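Local coordinates for 2L protein (Yaba-like disease virus, PDB 3IT8) that has an MHC class I-like fold and probably acts as a viral decoy that binds host tumour necrosis factor, at residues H58-D63 against G156-M161; Y70-E75 against V143-W148; G101-S106 against D211-W216; K129-G134 against K240-P245; G224-V229 against Q278-V283. All coordinates share one frame; numbering follows the deposited sequence.

Interaction 1. Residues H58-D63 against G156-M161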
# COMPACT_ATOMS: atom_id res chain seq x y z
N HIS D 58 31.17 -0.84 -2.22
CA HIS D 58 30.80 -1.55 -3.42
C HIS D 58 31.87 -1.65 -4.48
O HIS D 58 31.61 -2.11 -5.59
CB HIS D 58 29.51 -0.96 -3.98
CG HIS D 58 28.35 -1.12 -3.05
ND1 HIS D 58 27.77 -2.35 -2.79
CD2 HIS D 58 27.70 -0.23 -2.27
CE1 HIS D 58 26.82 -2.20 -1.89
NE2 HIS D 58 26.75 -0.93 -1.55
N THR D 59 33.08 -1.21 -4.15
CA THR D 59 34.19 -1.34 -5.07
C THR D 59 34.69 -2.73 -4.70
O THR D 59 34.93 -3.01 -3.54
CB THR D 59 35.29 -0.31 -4.78
OG1 THR D 59 34.77 1.01 -4.98
CG2 THR D 59 36.46 -0.52 -5.73
N PRO D 60 34.83 -3.63 -5.69
CA PRO D 60 35.29 -5.01 -5.47
C PRO D 60 36.54 -5.16 -4.59
O PRO D 60 37.49 -4.37 -4.70
CB PRO D 60 35.54 -5.52 -6.89
CG PRO D 60 34.57 -4.73 -7.72
CD PRO D 60 34.65 -3.35 -7.13
N GLY D 61 36.53 -6.17 -3.73
CA GLY D 61 37.66 -6.41 -2.84
C GLY D 61 38.75 -7.21 -3.52
O GLY D 61 38.62 -7.56 -4.69
N ASN D 62 39.83 -7.51 -2.80
CA ASN D 62 40.95 -8.27 -3.36
C ASN D 62 41.51 -7.50 -4.53
O ASN D 62 41.74 -8.07 -5.60
CB ASN D 62 40.50 -9.63 -3.88
CG ASN D 62 39.62 -10.36 -2.91
OD1 ASN D 62 39.28 -9.84 -1.85
ND2 ASN D 62 39.21 -11.57 -3.28
N ASP D 63 41.73 -6.20 -4.34
CA ASP D 63 42.24 -5.37 -5.40
C ASP D 63 41.44 -5.67 -6.66
O ASP D 63 42.00 -6.16 -7.65
CB ASP D 63 43.72 -5.63 -5.64
CG ASP D 63 44.54 -5.39 -4.40
OD1 ASP D 63 44.47 -4.27 -3.85
OD2 ASP D 63 45.26 -6.32 -3.97
N GLY D 156 28.67 -10.26 -13.47
CA GLY D 156 27.23 -10.08 -13.48
C GLY D 156 26.75 -9.21 -12.33
O GLY D 156 25.95 -8.30 -12.52
N GLY D 157 27.24 -9.50 -11.13
CA GLY D 157 26.82 -8.73 -9.98
C GLY D 157 27.11 -7.24 -10.08
O GLY D 157 26.24 -6.40 -9.82
N PHE D 158 28.34 -6.93 -10.47
CA PHE D 158 28.79 -5.56 -10.60
C PHE D 158 27.91 -4.83 -11.60
O PHE D 158 27.46 -3.70 -11.37
CB PHE D 158 30.23 -5.53 -11.08
CG PHE D 158 30.88 -4.18 -11.00
CD1 PHE D 158 31.02 -3.54 -9.78
CD2 PHE D 158 31.36 -3.57 -12.15
CE1 PHE D 158 31.65 -2.29 -9.70
CE2 PHE D 158 31.99 -2.33 -12.08
CZ PHE D 158 32.13 -1.68 -10.85
N GLU D 159 27.65 -5.51 -12.72
CA GLU D 159 26.85 -4.94 -13.78
C GLU D 159 25.38 -4.84 -13.39
O GLU D 159 24.68 -3.91 -13.78
CB GLU D 159 26.98 -5.77 -15.06
CG GLU D 159 26.64 -4.99 -16.31
CD GLU D 159 26.62 -5.86 -17.55
OE1 GLU D 159 27.50 -6.74 -17.68
OE2 GLU D 159 25.74 -5.65 -18.40
N TYR D 160 24.91 -5.78 -12.60
CA TYR D 160 23.52 -5.76 -12.19
C TYR D 160 23.18 -4.64 -11.22
O TYR D 160 22.09 -4.09 -11.27
CB TYR D 160 23.14 -7.08 -11.55
CG TYR D 160 21.67 -7.14 -11.19
CD1 TYR D 160 20.70 -7.30 -12.18
CD2 TYR D 160 21.25 -7.00 -9.86
CE1 TYR D 160 19.34 -7.32 -11.86
CE2 TYR D 160 19.89 -7.02 -9.54
CZ TYR D 160 18.94 -7.18 -10.55
OH TYR D 160 17.59 -7.15 -10.24
N MET D 161 24.09 -4.31 -10.32
CA MET D 161 23.79 -3.27 -9.35
C MET D 161 25.01 -2.71 -8.64
O MET D 161 25.06 -1.52 -8.32
CB MET D 161 22.81 -3.82 -8.32
CG MET D 161 22.37 -2.80 -7.31
SD MET D 161 21.28 -3.51 -6.06
CE MET D 161 20.01 -4.13 -7.07

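Interaction 2. Residues Y70-E75 against V143-W148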
# COMPACT_ATOMS: atom_id res chain seq x y z
N TYR D 70 42.95 -11.73 -13.92
CA TYR D 70 44.19 -11.90 -14.67
C TYR D 70 44.34 -13.36 -15.10
O TYR D 70 44.53 -13.68 -16.27
CB TYR D 70 45.39 -11.51 -13.83
CG TYR D 70 46.68 -11.89 -14.50
CD1 TYR D 70 47.19 -11.13 -15.55
CD2 TYR D 70 47.34 -13.07 -14.16
CE1 TYR D 70 48.33 -11.52 -16.24
CE2 TYR D 70 48.47 -13.48 -14.83
CZ TYR D 70 48.96 -12.70 -15.88
OH TYR D 70 50.08 -13.09 -16.59
N SER D 71 44.25 -14.24 -14.12
CA SER D 71 44.39 -15.66 -14.37
C SER D 71 43.36 -16.21 -15.36
O SER D 71 43.71 -16.89 -16.32
CB SER D 71 44.31 -16.41 -13.05
OG SER D 71 44.29 -17.80 -13.30
N LEU D 72 42.08 -15.93 -15.12
CA LEU D 72 41.03 -16.43 -15.97
C LEU D 72 41.10 -15.83 -17.36
O LEU D 72 40.72 -16.46 -18.32
CB LEU D 72 39.66 -16.16 -15.34
CG LEU D 72 38.48 -16.67 -16.16
CD1 LEU D 72 38.65 -18.15 -16.49
CD2 LEU D 72 37.22 -16.43 -15.37
N MET D 73 41.56 -14.59 -17.46
CA MET D 73 41.67 -13.95 -18.77
C MET D 73 42.87 -14.50 -19.51
O MET D 73 42.86 -14.65 -20.72
CB MET D 73 41.81 -12.45 -18.61
CG MET D 73 40.56 -11.82 -18.08
SD MET D 73 40.64 -10.05 -18.09
CE MET D 73 40.77 -9.77 -19.86
N LYS D 74 43.92 -14.81 -18.77
CA LYS D 74 45.11 -15.38 -19.36
C LYS D 74 44.67 -16.72 -19.98
O LYS D 74 45.01 -17.03 -21.11
CB LYS D 74 46.16 -15.61 -18.29
CG LYS D 74 47.45 -16.19 -18.81
CD LYS D 74 48.36 -16.57 -17.68
CE LYS D 74 49.53 -17.40 -18.18
NZ LYS D 74 50.43 -17.79 -17.04
N GLU D 75 43.89 -17.50 -19.23
CA GLU D 75 43.41 -18.79 -19.71
C GLU D 75 42.60 -18.59 -20.99
O GLU D 75 42.80 -19.29 -21.97
CB GLU D 75 42.53 -19.47 -18.65
CG GLU D 75 42.08 -20.87 -19.04
CD GLU D 75 40.95 -21.40 -18.18
OE1 GLU D 75 41.07 -21.37 -16.94
OE2 GLU D 75 39.93 -21.84 -18.75
N VAL D 143 29.60 -21.29 -20.15
CA VAL D 143 29.06 -21.78 -18.90
C VAL D 143 29.80 -23.07 -18.56
O VAL D 143 29.83 -23.50 -17.40
CB VAL D 143 27.56 -22.05 -19.04
CG1 VAL D 143 26.99 -22.50 -17.69
CG2 VAL D 143 26.87 -20.80 -19.55
N LYS D 144 30.42 -23.67 -19.58
CA LYS D 144 31.17 -24.92 -19.42
C LYS D 144 32.31 -24.76 -18.42
O LYS D 144 32.65 -25.70 -17.71
CB LYS D 144 31.75 -25.35 -20.77
CG LYS D 144 30.72 -25.60 -21.86
CD LYS D 144 29.93 -26.88 -21.62
CE LYS D 144 30.80 -28.12 -21.80
NZ LYS D 144 30.04 -29.38 -21.56
N ASN D 145 32.89 -23.56 -18.36
CA ASN D 145 34.01 -23.27 -17.47
C ASN D 145 33.71 -23.48 -15.99
O ASN D 145 32.68 -23.06 -15.47
CB ASN D 145 34.52 -21.85 -17.70
CG ASN D 145 35.85 -21.59 -17.01
OD1 ASN D 145 35.95 -21.66 -15.78
ND2 ASN D 145 36.88 -21.30 -17.79
N THR D 146 34.66 -24.10 -15.31
CA THR D 146 34.52 -24.39 -13.90
C THR D 146 34.37 -23.14 -13.03
O THR D 146 33.80 -23.19 -11.95
CB THR D 146 35.72 -25.22 -13.43
OG1 THR D 146 35.86 -25.09 -12.01
CG2 THR D 146 36.99 -24.75 -14.11
N LEU D 147 34.86 -22.00 -13.51
CA LEU D 147 34.77 -20.76 -12.75
C LEU D 147 33.62 -19.85 -13.15
O LEU D 147 33.50 -18.73 -12.65
CB LEU D 147 36.08 -19.97 -12.87
CG LEU D 147 37.29 -20.65 -12.23
CD1 LEU D 147 38.53 -19.84 -12.51
CD2 LEU D 147 37.06 -20.77 -10.72
N TRP D 148 32.77 -20.34 -14.04
CA TRP D 148 31.62 -19.57 -14.51
C TRP D 148 30.84 -18.92 -13.36
O TRP D 148 30.44 -17.75 -13.45
CB TRP D 148 30.68 -20.46 -15.33
CG TRP D 148 29.51 -19.72 -15.88
CD1 TRP D 148 28.19 -19.97 -15.63
CD2 TRP D 148 29.56 -18.61 -16.78
NE1 TRP D 148 27.40 -19.07 -16.32
CE2 TRP D 148 28.22 -18.23 -17.03
CE3 TRP D 148 30.60 -17.90 -17.39
CZ2 TRP D 148 27.89 -17.16 -17.87
CZ3 TRP D 148 30.27 -16.84 -18.23
CH2 TRP D 148 28.93 -16.48 -18.46

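Interaction 3. Residues G101-S106 against D211-W216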
# COMPACT_ATOMS: atom_id res chain seq x y z
N GLY D 101 23.34 12.75 -17.51
CA GLY D 101 22.09 13.48 -17.53
C GLY D 101 20.98 12.56 -17.04
O GLY D 101 21.11 11.92 -16.00
N LEU D 102 19.89 12.48 -17.80
CA LEU D 102 18.78 11.62 -17.43
C LEU D 102 19.08 10.15 -17.71
O LEU D 102 18.55 9.28 -17.02
CB LEU D 102 17.52 11.99 -18.22
CG LEU D 102 16.81 13.30 -17.90
CD1 LEU D 102 15.51 13.33 -18.68
CD2 LEU D 102 16.55 13.42 -16.40
N LEU D 103 19.90 9.89 -18.72
CA LEU D 103 20.25 8.52 -19.07
C LEU D 103 21.13 7.85 -18.03
O LEU D 103 21.91 8.51 -17.34
CB LEU D 103 20.96 8.49 -20.42
CG LEU D 103 20.25 9.22 -21.56
CD1 LEU D 103 21.04 9.00 -22.86
CD2 LEU D 103 18.83 8.71 -21.71
N PHE D 104 21.00 6.53 -17.90
CA PHE D 104 21.81 5.78 -16.96
C PHE D 104 21.80 4.31 -17.33
O PHE D 104 20.79 3.80 -17.82
CB PHE D 104 21.29 5.99 -15.54
CG PHE D 104 19.91 5.43 -15.30
CD1 PHE D 104 19.74 4.18 -14.75
CD2 PHE D 104 18.77 6.18 -15.61
CE1 PHE D 104 18.47 3.66 -14.51
CE2 PHE D 104 17.49 5.66 -15.38
CZ PHE D 104 17.34 4.41 -14.83
N GLY D 105 22.92 3.63 -17.12
CA GLY D 105 23.00 2.22 -17.44
C GLY D 105 24.33 1.62 -17.03
O GLY D 105 25.18 2.31 -16.47
N SER D 106 24.51 0.33 -17.30
CA SER D 106 25.76 -0.35 -16.96
C SER D 106 26.15 -1.28 -18.09
O SER D 106 25.32 -1.62 -18.93
CB SER D 106 25.60 -1.14 -15.66
OG SER D 106 24.73 -2.24 -15.85
N ASP D 211 31.37 12.56 -20.42
CA ASP D 211 30.32 11.69 -20.93
C ASP D 211 29.17 12.53 -21.47
O ASP D 211 28.60 13.38 -20.77
CB ASP D 211 29.81 10.73 -19.84
CG ASP D 211 29.52 11.42 -18.51
OD1 ASP D 211 30.43 12.06 -17.94
OD2 ASP D 211 28.37 11.31 -18.01
N VAL D 212 28.84 12.31 -22.73
CA VAL D 212 27.75 13.02 -23.37
C VAL D 212 27.08 12.05 -24.30
O VAL D 212 27.73 11.23 -24.94
CB VAL D 212 28.24 14.23 -24.20
CG1 VAL D 212 27.19 14.63 -25.21
CG2 VAL D 212 28.49 15.39 -23.28
N ILE D 213 25.76 12.13 -24.36
CA ILE D 213 25.02 11.27 -25.25
C ILE D 213 24.05 12.13 -26.01
O ILE D 213 23.49 13.10 -25.48
CB ILE D 213 24.29 10.15 -24.51
CG1 ILE D 213 25.32 9.19 -23.92
CG2 ILE D 213 23.39 9.40 -25.47
CD1 ILE D 213 24.73 8.04 -23.15
N THR D 214 23.84 11.76 -27.26
CA THR D 214 22.99 12.51 -28.14
C THR D 214 21.93 11.63 -28.77
O THR D 214 22.21 10.49 -29.19
CB THR D 214 23.87 13.16 -29.22
OG1 THR D 214 23.43 14.48 -29.46
CG2 THR D 214 23.82 12.37 -30.51
N LYS D 215 20.71 12.16 -28.83
CA LYS D 215 19.58 11.45 -29.45
C LYS D 215 18.92 12.31 -30.52
O LYS D 215 18.62 13.48 -30.30
CB LYS D 215 18.51 11.08 -28.41
CG LYS D 215 18.90 9.97 -27.48
CD LYS D 215 17.75 9.48 -26.65
CE LYS D 215 18.16 8.23 -25.89
NZ LYS D 215 16.99 7.50 -25.30
N TRP D 216 18.73 11.72 -31.69
CA TRP D 216 18.07 12.42 -32.80
C TRP D 216 16.63 11.94 -32.89
O TRP D 216 16.37 10.76 -33.14
CB TRP D 216 18.80 12.16 -34.12
CG TRP D 216 20.13 12.82 -34.17
CD1 TRP D 216 21.31 12.29 -33.78
CD2 TRP D 216 20.40 14.17 -34.58
NE1 TRP D 216 22.32 13.21 -33.92
CE2 TRP D 216 21.79 14.38 -34.41
CE3 TRP D 216 19.61 15.22 -35.07
CZ2 TRP D 216 22.41 15.60 -34.72
CZ3 TRP D 216 20.23 16.43 -35.37
CH2 TRP D 216 21.61 16.61 -35.19

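Interaction 4. Residues K129-G134 against K240-P245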
# COMPACT_ATOMS: atom_id res chain seq x y z
N LYS D 129 27.08 -12.52 -28.60
CA LYS D 129 27.92 -11.97 -29.67
C LYS D 129 27.69 -10.47 -29.85
O LYS D 129 26.57 -9.98 -29.71
CB LYS D 129 27.61 -12.70 -30.98
CG LYS D 129 26.13 -13.01 -31.15
CD LYS D 129 25.61 -12.65 -32.53
CE LYS D 129 26.22 -13.51 -33.63
NZ LYS D 129 25.66 -13.18 -34.98
N MET D 130 28.77 -9.74 -30.13
CA MET D 130 28.67 -8.30 -30.36
C MET D 130 28.85 -8.05 -31.84
O MET D 130 28.63 -6.94 -32.31
CB MET D 130 29.75 -7.54 -29.60
CG MET D 130 29.55 -7.49 -28.09
SD MET D 130 30.57 -6.23 -27.32
CE MET D 130 32.03 -7.14 -26.99
N THR D 131 29.25 -9.09 -32.56
CA THR D 131 29.49 -9.02 -33.99
C THR D 131 28.85 -10.23 -34.65
O THR D 131 28.61 -11.22 -33.97
CB THR D 131 31.00 -9.04 -34.29
OG1 THR D 131 31.60 -7.86 -33.74
CG2 THR D 131 31.27 -9.07 -35.77
N HIS D 132 28.58 -10.14 -35.95
CA HIS D 132 28.00 -11.24 -36.72
C HIS D 132 28.95 -12.45 -36.61
O HIS D 132 28.51 -13.61 -36.52
CB HIS D 132 27.86 -10.84 -38.20
CG HIS D 132 29.15 -10.41 -38.83
ND1 HIS D 132 29.84 -9.29 -38.42
CD2 HIS D 132 29.87 -10.95 -39.84
CE1 HIS D 132 30.94 -9.16 -39.15
NE2 HIS D 132 30.98 -10.15 -40.02
N LYS D 133 30.25 -12.15 -36.59
CA LYS D 133 31.33 -13.12 -36.50
C LYS D 133 31.16 -14.16 -35.40
O LYS D 133 31.61 -15.30 -35.54
CB LYS D 133 32.67 -12.40 -36.29
CG LYS D 133 33.77 -12.83 -37.24
CD LYS D 133 33.46 -12.46 -38.68
CE LYS D 133 34.58 -12.87 -39.63
NZ LYS D 133 34.30 -12.48 -41.03
N GLY D 134 30.52 -13.78 -34.29
CA GLY D 134 30.34 -14.70 -33.18
C GLY D 134 31.56 -14.68 -32.28
O GLY D 134 32.50 -13.91 -32.53
N LYS D 240 24.39 3.23 -36.04
CA LYS D 240 24.84 1.87 -36.36
C LYS D 240 26.25 1.62 -35.82
O LYS D 240 27.21 2.25 -36.26
CB LYS D 240 24.82 1.63 -37.87
CG LYS D 240 25.26 0.24 -38.27
CD LYS D 240 25.47 0.11 -39.77
CE LYS D 240 26.08 -1.24 -40.12
NZ LYS D 240 26.46 -1.35 -41.56
N SER D 241 26.36 0.69 -34.87
CA SER D 241 27.65 0.36 -34.27
C SER D 241 27.54 -0.96 -33.54
O SER D 241 26.45 -1.36 -33.16
CB SER D 241 28.08 1.46 -33.29
OG SER D 241 29.29 1.14 -32.64
N ASN D 242 28.67 -1.64 -33.34
CA ASN D 242 28.65 -2.91 -32.62
C ASN D 242 28.48 -2.64 -31.14
O ASN D 242 28.12 -3.52 -30.36
CB ASN D 242 29.93 -3.68 -32.86
CG ASN D 242 30.02 -4.22 -34.24
OD1 ASN D 242 29.08 -4.85 -34.73
ND2 ASN D 242 31.16 -4.00 -34.90
N TYR D 243 28.75 -1.40 -30.75
CA TYR D 243 28.63 -0.98 -29.38
C TYR D 243 27.30 -0.27 -29.19
O TYR D 243 26.75 0.28 -30.15
CB TYR D 243 29.77 -0.02 -29.01
CG TYR D 243 31.15 -0.64 -29.06
CD1 TYR D 243 31.93 -0.55 -30.20
CD2 TYR D 243 31.65 -1.34 -27.96
CE1 TYR D 243 33.20 -1.14 -30.25
CE2 TYR D 243 32.91 -1.94 -28.00
CZ TYR D 243 33.68 -1.83 -29.15
OH TYR D 243 34.91 -2.42 -29.21
N GLU D 244 26.79 -0.27 -27.96
CA GLU D 244 25.54 0.42 -27.64
C GLU D 244 25.94 1.71 -26.93
O GLU D 244 26.88 1.70 -26.14
CB GLU D 244 24.70 -0.42 -26.68
CG GLU D 244 24.53 -1.86 -27.09
CD GLU D 244 23.92 -2.70 -25.99
OE1 GLU D 244 24.45 -2.68 -24.86
OE2 GLU D 244 22.91 -3.39 -26.26
N PRO D 245 25.26 2.83 -27.21
CA PRO D 245 25.64 4.08 -26.53
C PRO D 245 25.68 3.86 -25.02
O PRO D 245 24.78 3.25 -24.44
CB PRO D 245 24.56 5.06 -26.97
CG PRO D 245 23.40 4.18 -27.35
CD PRO D 245 24.07 3.04 -28.05

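Interaction 5. Residues G224-V229 against Q278-V283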
# COMPACT_ATOMS: atom_id res chain seq x y z
N GLY D 224 4.83 20.23 -30.68
CA GLY D 224 4.88 21.65 -30.40
C GLY D 224 5.74 22.14 -29.25
O GLY D 224 6.27 23.25 -29.31
N GLU D 225 5.88 21.35 -28.19
CA GLU D 225 6.70 21.74 -27.05
C GLU D 225 8.03 21.03 -27.11
O GLU D 225 8.09 19.79 -27.05
CB GLU D 225 5.99 21.39 -25.73
CG GLU D 225 6.65 22.00 -24.51
CD GLU D 225 5.91 21.68 -23.23
OE1 GLU D 225 6.27 22.25 -22.18
OE2 GLU D 225 4.97 20.84 -23.27
N TYR D 226 9.11 21.80 -27.25
CA TYR D 226 10.46 21.22 -27.33
C TYR D 226 11.18 20.98 -26.01
O TYR D 226 12.19 21.62 -25.70
CB TYR D 226 11.33 22.06 -28.26
CG TYR D 226 10.88 21.96 -29.69
CD1 TYR D 226 9.96 22.86 -30.23
CD2 TYR D 226 11.33 20.91 -30.49
CE1 TYR D 226 9.49 22.71 -31.53
CE2 TYR D 226 10.86 20.75 -31.79
CZ TYR D 226 9.94 21.65 -32.31
OH TYR D 226 9.45 21.47 -33.58
N LYS D 227 10.64 20.05 -25.22
CA LYS D 227 11.18 19.63 -23.94
C LYS D 227 11.14 18.11 -23.96
O LYS D 227 10.18 17.51 -24.45
CB LYS D 227 10.33 20.15 -22.77
CG LYS D 227 10.38 21.66 -22.59
CD LYS D 227 9.49 22.09 -21.43
CE LYS D 227 9.35 23.61 -21.33
NZ LYS D 227 8.34 24.00 -20.30
N TYR D 228 12.20 17.48 -23.49
CA TYR D 228 12.26 16.03 -23.44
C TYR D 228 11.64 15.61 -22.10
O TYR D 228 12.21 15.88 -21.05
CB TYR D 228 13.71 15.57 -23.52
CG TYR D 228 13.88 14.08 -23.60
CD1 TYR D 228 13.83 13.42 -24.83
CD2 TYR D 228 14.09 13.32 -22.44
CE1 TYR D 228 13.99 12.03 -24.91
CE2 TYR D 228 14.25 11.94 -22.50
CZ TYR D 228 14.20 11.29 -23.74
OH TYR D 228 14.39 9.93 -23.81
N VAL D 229 10.47 14.97 -22.13
CA VAL D 229 9.80 14.54 -20.91
C VAL D 229 10.38 13.21 -20.42
O VAL D 229 10.33 12.20 -21.13
CB VAL D 229 8.29 14.39 -21.13
CG1 VAL D 229 7.60 14.03 -19.83
CG2 VAL D 229 7.74 15.68 -21.69
N GLN D 278 12.26 15.85 -39.90
CA GLN D 278 13.57 16.46 -39.69
C GLN D 278 13.89 16.34 -38.21
O GLN D 278 13.27 16.99 -37.37
CB GLN D 278 13.59 17.93 -40.09
CG GLN D 278 14.97 18.54 -39.92
CD GLN D 278 15.00 20.01 -40.23
OE1 GLN D 278 14.43 20.83 -39.49
NE2 GLN D 278 15.66 20.37 -41.32
N PRO D 279 14.89 15.52 -37.87
CA PRO D 279 15.26 15.34 -36.47
C PRO D 279 15.69 16.62 -35.78
O PRO D 279 16.10 17.60 -36.42
CB PRO D 279 16.39 14.32 -36.54
CG PRO D 279 17.07 14.70 -37.80
CD PRO D 279 15.91 14.91 -38.75
N VAL D 280 15.57 16.58 -34.46
CA VAL D 280 15.96 17.66 -33.59
C VAL D 280 17.02 16.99 -32.70
O VAL D 280 16.96 15.78 -32.46
CB VAL D 280 14.77 18.14 -32.76
CG1 VAL D 280 14.24 17.01 -31.90
CG2 VAL D 280 15.19 19.29 -31.91
N CYS D 281 18.01 17.74 -32.24
CA CYS D 281 19.05 17.14 -31.43
C CYS D 281 18.77 17.24 -29.93
O CYS D 281 18.57 18.33 -29.40
CB CYS D 281 20.40 17.81 -31.75
SG CYS D 281 21.83 17.03 -30.92
N VAL D 282 18.74 16.08 -29.26
CA VAL D 282 18.53 16.06 -27.81
C VAL D 282 19.86 15.69 -27.17
O VAL D 282 20.40 14.61 -27.41
CB VAL D 282 17.48 15.02 -27.38
CG1 VAL D 282 17.17 15.21 -25.91
CG2 VAL D 282 16.21 15.16 -28.21
N VAL D 283 20.39 16.59 -26.35
CA VAL D 283 21.67 16.41 -25.68
C VAL D 283 21.56 16.03 -24.21
O VAL D 283 20.97 16.76 -23.43
CB VAL D 283 22.50 17.69 -25.78
CG1 VAL D 283 23.72 17.61 -24.89
CG2 VAL D 283 22.90 17.92 -27.22

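Interaction 1. Residues H58-D63 against G156-M161
Pro-60 and Phe-158 make the apolar part of this contact, through one atom each: CD of the proline ring lies 4.1 Å from CE1 of the phenylalanine. The two side chains meet at about a right angle, and CD comes to the aromatic ring obliquely. Pro-60 directs its CB at the other segment, whereas Phe-158 reaches across with its ring; with CG anti to the backbone N (chi1 -169°) the ring extends from helix 148-174 toward Pro-60. The backbones stay well separated, Pro-60 CA and Phe-158 CA being 8.3 Å apart.

The polar element is slight. His-58 O stands at the edge of the Phe-158 ring, near its plane, 4.1 Å from Phe-158 CE1, a carbonyl facing an aromatic C-H.

In the MHC-like platform two helices, 61-82 and 148-174, lie over an antiparallel sheet, and this contact links their two sides: Pro-60 lies just before the first, Phe-158 is well inside the second. Tyr-5 of strand 2-10, in the sheet, stacks on the Phe-158 ring and also touches Pro-60.

Hydrogen bonding runs within the segments or away from the contact. Tyr-160 N donates to Gly-156 O at 2.7 Å, part of a helical stretch with a wider pi-type turn. His-58 ND1 is hydrogen-bonded to an aromatic side chain of another protein's chain, and Tyr-160 OH weakly to a basic one.

Interaction 2. Residues Y70-E75 against V143-W148
ND2 of Asn-145 is the polar atom on which this contact turns. It lies 3.2 Å from OE2 of Glu-75 and gives a weak hydrogen bond to the carbonyl of Gly-139, while Leu-72 CD1 rests 3.8 Å from it. Carboxylate and amide arrive from opposite directions with their planes only 12° apart, though the Glu-75 end is poorly ordered. Glu-75 gets there by being stretched out, CG anti to the backbone N (chi1 -175°). Leu-72 instead slides alongside the asparagine, the two pointing opposite ways, and its CD1 also meets CD1 of Leu-147 at 4.3 Å.

The loop holds its own shape. Asn-145 OD1 accepts from Leu-147 N at 2.5 Å, nearly straight (168°) and in the plane of its carbonyl, an Asx turn, and Trp-148 N donates to Asn-145 O at 3.1 Å, closing a type I turn. Leu-147 takes the N-cap position of helix 148-174, so the turn that starts this helix lies against helix 61-82. Met-140, from the same loop, also covers Leu-72.

The Asx turn settles which end of the amide is turned to Glu-75: the NH2 and not the oxygen is near the carboxylate, an electrostatically favourable choice if Glu-75 is ionised.

Interaction 3. Residues G101-S106 against D211-W216
The chains of 101-106 and 211-216 run steeply across one another and approach no closer than 8.3 Å, from Leu-103 CA to Ile-213 CA, so side chains alone bridge them. Leu-103 supplies the contact from its side. Its CD1 sits against the branch of Ile-213, 3.5 Å from CG2 and 3.8 Å from CB of the isoleucine, and equally near its CD1, the two side chains crossing obliquely. A first torsion of -67° to CG1 sets Ile-213 CG2 anti to the backbone N and turns it to Leu-103. The second leucine methyl, Leu-103 CD2, is 4.2 Å from Lys-215 NZ, which makes a salt bridge with Glu-236. Ile-213 and Lys-215 share one side of strand 213-218, while Thr-214 between them points the other way.

This is the junction of the MHC-like platform with the Ig-like domain: strand 103-112 belongs to the eight-stranded platform sheet, strand 213-218 to the three-stranded sheet of the Ig-like domain. Phe-284 of the neighbouring Ig strand touches both Leu-103 and Lys-215. Nearby, Asp-211 OD2 is hydrogen-bonded to Thr-100 OG1 and to the amino terminus of Ile-1, adding a polar tie between the domains. Phe-104, directed away from the Ig strand, packs on a basic side chain of another protein's chain.

Interaction 4. Residues K129-G134 against K240-P245
Asn-242 points its side chain at Met-130 and Thr-131, which meet its amide differently. Thr-131 OG1 sits over the flat face of the amide, 4.0 Å from Asn-242 CG. Met-130 O approaches obliquely to the amide plane, 3.6 Å from both CB and CG of Asn-242. Having CG beside its own backbone N (chi1 -71°) brings the amide to these two groups; which end of it faces the Met-130 carbonyl is doubtful in the model. The backbones approach closely here, 5.8 Å from Met-130 CA to Asn-242 CA.

Thr-131 sets OG1 beside its own backbone N, which places the hydroxyl over the amide. Both segments are irregular loops with turns of their own: Tyr-243 N donates to Ser-241 OG at 3.2 Å in an ST turn, the N-H···O angle 163°, and Gly-134 N donates to Thr-131 O at 3.2 Å. The same Ser-241 OG lies in the plane of the Tyr-243 ring, at its edge.

Pro-116 of strand 115-121 touches Met-130, Asn-242 and Tyr-243, so it packs against both loops. Arg-119 of that strand bonds to Asn-242 O, and Tyr-243 OH to Glu-111 OE1. The platform's edge and the Ig-like domain thus meet here through a small, partly buried contact of mixed character: the Thr-131 hydroxyl packs over the amide, and whether Met-130 O is bonded depends on how that amide is turned.

Interaction 5. Residues G224-V229 against Q278-V283
Two tyrosines from an irregular segment, Tyr-226 and Tyr-228, settle on two alternate valines of a strand, Val-280 and Val-282, although the backbones do not pair. The first ring leaves the centre of an inverse gamma turn, in which Lys-227 N bonds weakly to Glu-225 O. Tyr-226 CD2 comes 4.4 Å from Val-280 CG2. Tyr-228 makes the closer contact: its CD1 is 3.9 Å from Val-282 CG1, which also lies 4.2 Å from CG of the ring. The side chains of Tyr-228 and Val-282 stand at about a right angle, and in both pairs the methyl meets the ring obliquely. With CG anti to the backbone N (chi1 -175°), Tyr-228 swings its ring onto the strand. Tyr-234 stacks on that ring and Phe-284 meets it edge-to-face.

Away from the strand, Lys-227 NZ and Glu-225 OE1 form a salt bridge at 3.3 Å, its hydrogen bond weak, and OE2 of the same glutamate has a second salt bridge to a basic side chain of another protein's chain.

Cys-281, between the valines, turns to the opposite side of the strand and is joined to Cys-202 of strand 198-207 in the other sheet; Trp-216 packs against both. The disulfide and tryptophan between two beta sheets are the signature core of an immunoglobulin fold, and the tyrosine-bearing loop covers the other, outer face of the same strand.

Overall arrangement
Interactions 1 and 2 share helix 61-82 of the MHC-like platform, their centres about 17 Å apart, with helix 148-174 or the loop before it as the other partner. Interactions 3 and 4, about 19 Å apart between centres, are two of the places where the platform meets the Ig-like domain. Interaction 5 lies wholly within that domain, about 46 Å from interaction 2 between centres. Strands 213-218 and 279-284 are sheet neighbours linking interaction 3 to interaction 5. Along the chain, interaction 2 falls between the two segments of interaction 1, interaction 3 precedes interaction 5, and the segments of interaction 4 alternate with those of all the others. Interactions 1 and 3 touch through Glu-159 and Ser-106.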